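Local coordinates for polyketide synthase (Lyngbya majuscula 19L, PDB 3QIT), which probably hydrolyses the thioester of the finished curacin A chain and supports the decarboxylation that leaves a terminal alkene, at residues E122-L130 and T234-N245. Sequence-based numbering, arbitrary orientation.
Sequences ELILVELPL and TTLVYGDSSKLN
Glu127, just past the end of strand 122-126, turns its carboxylate onto Gly239, the end of strand 234-239, and Ser242 in the loop beyond. With CG anti to its carbonyl carbon (chi1 -73°) and the chain bent at chi2, the carboxylate folds across to Ser242, whose OG donates a very short hydrogen bond (2.5 Å) to Glu127 OE1. Gly239 N reaches Glu127 OE2 at 2.9 Å from above the carboxylate plane, and water 1 joins the same oxygen to Asn245 ND2. Ser242 OG also accepts from Leu244 N in an ST turn, which fixes the hydroxyl. Since OE1 is also hydrogen-bonded to His269 ND1, Glu127 is probably the acid of a Ser-His-Glu triad with Ser103; an alanine here would probably leave His269 and Ser242 without OE1, and Gly239 N without OE2, as acceptor. Asn245 ND2 meets Leu128 O at 3.0 Å, with that oxygen close to the amide plane. Upstream, the parallel strands are laced by backbone bonds, Leu125 N to Thr235 O among them (2.8 Å). On one face Leu125 CD1 touches both Thr234 CG2 (3.7 Å) and Leu236 CD2; on the other Ile124 and Val237 lie side by side. Thr235 OG1 donates to Glu122 OE2 (2.8 Å), which also salt-bridges Lys261. In this alpha/beta-hydrolase sheet, strand 97-102 flanks 120-126 and strand 261-265 flanks 234-239, while helix 104-115 covers the face of Leu123 and Leu125, and helix 247-256 packs on Tyr238 and Asn245.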
ATOM      1  N   GLU B 122      -1.544  -9.837  27.137  1.00 20.25           N
ATOM      2  CA  GLU B 122      -2.675  -8.922  27.366  1.00 20.36           C
ATOM      3  C   GLU B 122      -2.608  -7.808  26.339  1.00 20.16           C
ATOM      4  O   GLU B 122      -1.530  -7.323  26.023  1.00 19.76           O
ATOM      5  CB  GLU B 122      -2.639  -8.311  28.776  1.00 21.49           C
ATOM      6  CG  GLU B 122      -3.777  -7.282  29.074  1.00 27.39           C
ATOM      7  CD  GLU B 122      -5.053  -7.919  29.644  1.00 34.20           C
ATOM      8  OE1 GLU B 122      -4.961  -9.026  30.212  1.00 29.95           O
ATOM      9  OE2 GLU B 122      -6.141  -7.307  29.546  1.00 32.79           O
ATOM     10  N   LEU B 123      -3.773  -7.422  25.836  1.00 18.19           N
ATOM     11  CA  LEU B 123      -3.910  -6.356  24.859  1.00 16.85           C
ATOM     12  C   LEU B 123      -4.528  -5.159  25.553  1.00 19.19           C
ATOM     13  O   LEU B 123      -5.645  -5.254  26.069  1.00 21.23           O
ATOM     14  CB  LEU B 123      -4.823  -6.830  23.732  1.00 17.22           C
ATOM     15  CG  LEU B 123      -5.089  -5.888  22.574  1.00 18.54           C
ATOM     16  CD1 LEU B 123      -3.784  -5.555  21.773  1.00 18.32           C
ATOM     17  CD2 LEU B 123      -6.179  -6.491  21.637  1.00 19.22           C
ATOM     18  N   ILE B 124      -3.810  -4.040  25.562  1.00 17.34           N
ATOM     19  CA  ILE B 124      -4.258  -2.830  26.274  1.00 16.30           C
ATOM     20  C   ILE B 124      -4.502  -1.762  25.211  1.00 17.03           C
ATOM     21  O   ILE B 124      -3.553  -1.296  24.554  1.00 16.65           O
ATOM     22  CB  ILE B 124      -3.211  -2.361  27.313  1.00 17.26           C
ATOM     23  CG1 ILE B 124      -3.035  -3.473  28.361  1.00 19.55           C
ATOM     24  CG2 ILE B 124      -3.696  -1.071  28.004  1.00 17.95           C
ATOM     25  CD1 ILE B 124      -1.721  -3.497  29.030  1.00 34.28           C
ATOM     26  N   LEU B 125      -5.779  -1.407  25.034  1.00 15.84           N
ATOM     27  CA  LEU B 125      -6.199  -0.531  23.936  1.00 12.74           C
ATOM     28  C   LEU B 125      -6.573   0.824  24.496  1.00 16.36           C
ATOM     29  O   LEU B 125      -7.611   0.966  25.131  1.00 18.58           O
ATOM     30  CB  LEU B 125      -7.378  -1.173  23.172  1.00 14.21           C
ATOM     31  CG  LEU B 125      -7.019  -2.560  22.640  1.00 18.32           C
ATOM     32  CD1 LEU B 125      -8.262  -3.217  22.038  1.00 16.74           C
ATOM     33  CD2 LEU B 125      -5.885  -2.471  21.605  1.00 16.62           C
ATOM     34  N   VAL B 126      -5.692   1.808  24.305  1.00 15.95           N
ATOM     35  CA  VAL B 126      -5.920   3.126  24.896  1.00 15.85           C
ATOM     36  C   VAL B 126      -6.525   4.023  23.843  1.00 19.44           C
ATOM     37  O   VAL B 126      -5.905   4.261  22.798  1.00 16.68           O
ATOM     38  CB  VAL B 126      -4.612   3.751  25.426  1.00 16.00           C
ATOM     39  CG1 VAL B 126      -4.890   5.078  26.149  1.00 19.82           C
ATOM     40  CG2 VAL B 126      -3.945   2.783  26.401  1.00 19.56           C
ATOM     41  N   GLU B 127      -7.761   4.457  24.097  1.00 17.06           N
ATOM     42  CA  GLU B 127      -8.495   5.345  23.178  1.00 20.42           C
ATOM     43  C   GLU B 127      -8.619   4.758  21.778  1.00 20.30           C
ATOM     44  O   GLU B 127      -8.194   5.352  20.767  1.00 21.15           O
ATOM     45  CB  GLU B 127      -7.870   6.738  23.182  1.00 19.93           C
ATOM     46  CG  GLU B 127      -8.181   7.491  24.493  1.00 22.16           C
ATOM     47  CD  GLU B 127      -9.548   8.136  24.459  1.00 24.59           C
ATOM     48  OE1 GLU B 127      -9.768   8.961  23.532  1.00 25.91           O
ATOM     49  OE2 GLU B 127     -10.405   7.821  25.330  1.00 22.35           O
ATOM     50  N   LEU B 128      -9.231   3.582  21.723  1.00 19.63           N
ATOM     51  CA  LEU B 128      -9.458   2.874  20.476  1.00 20.58           C
ATOM     52  C   LEU B 128     -10.516   3.600  19.666  1.00 19.31           C
ATOM     53  O   LEU B 128     -11.601   3.839  20.160  1.00 20.87           O
ATOM     54  CB  LEU B 128      -9.927   1.439  20.776  1.00 19.23           C
ATOM     55  CG  LEU B 128     -10.201   0.594  19.532  1.00 18.95           C
ATOM     56  CD1 LEU B 128      -8.879   0.122  18.885  1.00 22.33           C
ATOM     57  CD2 LEU B 128     -11.118  -0.584  19.900  1.00 18.30           C
ATOM     58  N   PRO B 129     -10.181   3.981  18.416  1.00 17.72           N
ATOM     59  CA  PRO B 129     -11.226   4.613  17.585  1.00 24.72           C
ATOM     60  C   PRO B 129     -12.105   3.576  16.887  1.00 27.38           C
ATOM     61  O   PRO B 129     -11.789   2.387  16.872  1.00 26.76           O
ATOM     62  CB  PRO B 129     -10.421   5.435  16.567  1.00 24.60           C
ATOM     63  CG  PRO B 129      -9.011   4.878  16.590  1.00 28.95           C
ATOM     64  CD  PRO B 129      -8.860   3.938  17.766  1.00 24.55           C
ATOM     65  N   LEU B 130     -13.228   4.022  16.336  1.00 28.88           N
ATOM     66  CA  LEU B 130     -14.006   3.179  15.451  1.00 25.66           C
ATOM     67  C   LEU B 130     -14.134   3.964  14.153  1.00 32.96           C
ATOM     68  O   LEU B 130     -14.298   5.193  14.200  1.00 33.91           O
ATOM     69  CB  LEU B 130     -15.395   2.905  16.024  1.00 31.54           C
ATOM     70  CG  LEU B 130     -15.605   1.815  17.075  1.00 34.34           C
ATOM     71  CD1 LEU B 130     -17.115   1.628  17.325  1.00 35.21           C
ATOM     72  CD2 LEU B 130     -14.961   0.500  16.650  1.00 35.38           C
ATOM     73  N   THR B 234      -8.161  -8.669  27.049  1.00 20.06           N
ATOM     74  CA  THR B 234      -8.131  -7.303  26.512  1.00 21.12           C
ATOM     75  C   THR B 234      -8.644  -6.316  27.543  1.00 19.93           C
ATOM     76  O   THR B 234      -9.549  -6.648  28.287  1.00 22.03           O
ATOM     77  CB  THR B 234      -8.979  -7.213  25.212  1.00 24.17           C
ATOM     78  OG1 THR B 234      -8.422  -8.099  24.232  1.00 26.81           O
ATOM     79  CG2 THR B 234      -8.984  -5.772  24.647  1.00 25.08           C
ATOM     80  N   THR B 235      -8.020  -5.135  27.603  1.00 17.47           N
ATOM     81  CA  THR B 235      -8.497  -4.024  28.412  1.00 18.15           C
ATOM     82  C   THR B 235      -8.680  -2.810  27.522  1.00 22.53           C
ATOM     83  O   THR B 235      -7.705  -2.368  26.862  1.00 19.87           O
ATOM     84  CB  THR B 235      -7.476  -3.680  29.507  1.00 22.42           C
ATOM     85  OG1 THR B 235      -7.283  -4.840  30.327  1.00 22.42           O
ATOM     86  CG2 THR B 235      -7.967  -2.516  30.380  1.00 21.91           C
ATOM     87  N   LEU B 236      -9.922  -2.308  27.489  1.00 16.35           N
ATOM     88  CA  LEU B 236     -10.251  -1.051  26.821  1.00 18.29           C
ATOM     89  C   LEU B 236     -10.071   0.109  27.793  1.00 19.56           C
ATOM     90  O   LEU B 236     -10.719   0.154  28.847  1.00 20.15           O
ATOM     91  CB  LEU B 236     -11.685  -1.077  26.257  1.00 18.97           C
ATOM     92  CG  LEU B 236     -11.960  -2.114  25.172  1.00 20.74           C
ATOM     93  CD1 LEU B 236     -13.474  -2.392  25.012  1.00 25.29           C
ATOM     94  CD2 LEU B 236     -11.334  -1.664  23.813  1.00 23.36           C
ATOM     95  N   VAL B 237      -9.193   1.046  27.446  1.00 16.08           N
ATOM     96  CA  VAL B 237      -8.904   2.175  28.321  1.00 16.35           C
ATOM     97  C   VAL B 237      -9.390   3.469  27.688  1.00 19.70           C
ATOM     98  O   VAL B 237      -9.039   3.777  26.549  1.00 17.71           O
ATOM     99  CB  VAL B 237      -7.402   2.273  28.633  1.00 18.32           C
ATOM    100  CG1 VAL B 237      -7.117   3.365  29.676  1.00 18.73           C
ATOM    101  CG2 VAL B 237      -6.852   0.910  29.050  1.00 18.39           C
ATOM    102  N   TYR B 238     -10.193   4.230  28.425  1.00 19.93           N
ATOM    103  CA  TYR B 238     -10.711   5.505  27.901  1.00 20.88           C
ATOM    104  C   TYR B 238     -10.448   6.658  28.830  1.00 19.90           C
ATOM    105  O   TYR B 238     -10.345   6.482  30.048  1.00 23.66           O
ATOM    106  CB  TYR B 238     -12.216   5.436  27.692  1.00 18.98           C
ATOM    107  CG  TYR B 238     -12.697   4.272  26.883  1.00 19.84           C
ATOM    108  CD1 TYR B 238     -12.644   4.297  25.477  1.00 22.05           C
ATOM    109  CD2 TYR B 238     -13.253   3.160  27.504  1.00 20.17           C
ATOM    110  CE1 TYR B 238     -13.126   3.215  24.715  1.00 20.74           C
ATOM    111  CE2 TYR B 238     -13.716   2.071  26.758  1.00 22.92           C
ATOM    112  CZ  TYR B 238     -13.658   2.110  25.365  1.00 20.05           C
ATOM    113  OH  TYR B 238     -14.133   1.036  24.646  1.00 22.99           O
ATOM    114  N   GLY B 239     -10.336   7.848  28.249  1.00 21.16           N
ATOM    115  CA  GLY B 239     -10.254   9.075  29.029  1.00 21.55           C
ATOM    116  C   GLY B 239     -11.660   9.538  29.404  1.00 23.36           C
ATOM    117  O   GLY B 239     -12.558   9.604  28.562  1.00 26.29           O
ATOM    118  N   ASP B 240     -11.861   9.875  30.668  1.00 25.13           N
ATOM    119  CA  ASP B 240     -13.198  10.252  31.110  1.00 31.31           C
ATOM    120  C   ASP B 240     -13.639  11.602  30.546  1.00 35.26           C
ATOM    121  O   ASP B 240     -14.826  11.914  30.565  1.00 36.48           O
ATOM    122  CB  ASP B 240     -13.347  10.173  32.641  1.00 32.24           C
ATOM    123  CG  ASP B 240     -12.448  11.145  33.384  1.00 38.98           C
ATOM    124  OD1 ASP B 240     -11.620  11.835  32.752  1.00 34.01           O
ATOM    125  OD2 ASP B 240     -12.569  11.206  34.630  1.00 38.59           O
ATOM    126  N   SER B 241     -12.689  12.389  30.036  1.00 31.96           N
ATOM    127  CA  SER B 241     -13.035  13.633  29.327  1.00 36.51           C
ATOM    128  C   SER B 241     -12.676  13.606  27.830  1.00 35.65           C
ATOM    129  O   SER B 241     -12.736  14.635  27.145  1.00 38.72           O
ATOM    130  CB  SER B 241     -12.470  14.878  30.037  1.00 38.97           C
ATOM    131  OG  SER B 241     -11.047  14.860  30.111  1.00 36.59           O
ATOM    132  N   SER B 242     -12.329  12.431  27.313  1.00 29.27           N
ATOM    133  CA  SER B 242     -12.078  12.294  25.872  1.00 31.42           C
ATOM    134  C   SER B 242     -13.373  12.403  25.079  1.00 33.55           C
ATOM    135  O   SER B 242     -14.427  11.934  25.517  1.00 34.53           O
ATOM    136  CB  SER B 242     -11.411  10.972  25.523  1.00 31.64           C
ATOM    137  OG  SER B 242     -11.274  10.873  24.100  1.00 29.60           O
ATOM    138  N   LYS B 243     -13.280  13.018  23.908  1.00 33.53           N
ATOM    139  CA  LYS B 243     -14.433  13.155  23.032  1.00 37.97           C
ATOM    140  C   LYS B 243     -14.271  12.274  21.792  1.00 36.53           C
ATOM    141  O   LYS B 243     -15.078  12.335  20.867  1.00 37.40           O
ATOM    142  CB  LYS B 243     -14.646  14.630  22.660  1.00 41.73           C
ATOM    143  CG  LYS B 243     -14.713  15.577  23.863  1.00 48.26           C
ATOM    144  CD  LYS B 243     -16.010  15.402  24.660  1.00 52.76           C
ATOM    145  CE  LYS B 243     -15.899  15.998  26.059  1.00 54.69           C
ATOM    146  NZ  LYS B 243     -17.076  15.658  26.921  1.00 54.84           N
ATOM    147  N   LEU B 244     -13.229  11.441  21.788  1.00 33.22           N
ATOM    148  CA  LEU B 244     -12.984  10.524  20.678  1.00 29.82           C
ATOM    149  C   LEU B 244     -14.189   9.612  20.431  1.00 34.77           C
ATOM    150  O   LEU B 244     -14.683   9.502  19.299  1.00 34.89           O
ATOM    151  CB  LEU B 244     -11.725   9.680  20.920  1.00 30.02           C
ATOM    152  CG  LEU B 244     -11.437   8.670  19.810  1.00 27.98           C
ATOM    153  CD1 LEU B 244     -10.991   9.402  18.541  1.00 30.06           C
ATOM    154  CD2 LEU B 244     -10.386   7.639  20.225  1.00 28.06           C
ATOM    155  N   ASN B 245     -14.670   8.971  21.491  1.00 32.29           N
ATOM    156  CA  ASN B 245     -15.784   8.049  21.351  1.00 30.89           C
ATOM    157  C   ASN B 245     -17.061   8.647  21.905  1.00 38.31           C
ATOM    158  O   ASN B 245     -17.130   9.020  23.089  1.00 35.37           O
ATOM    159  CB  ASN B 245     -15.473   6.718  22.036  1.00 30.30           C
ATOM    160  CG  ASN B 245     -14.445   5.902  21.277  1.00 33.88           C
ATOM    161  OD1 ASN B 245     -14.703   5.441  20.167  1.00 30.81           O
ATOM    162  ND2 ASN B 245     -13.269   5.722  21.873  1.00 31.20           N
TER
HETATM  163  O   HOH W   1     -12.738   7.568  24.107  1.00 32.33           O
HETATM  164  O   HOH W   2     -14.317   6.293  17.522  1.00 43.95           O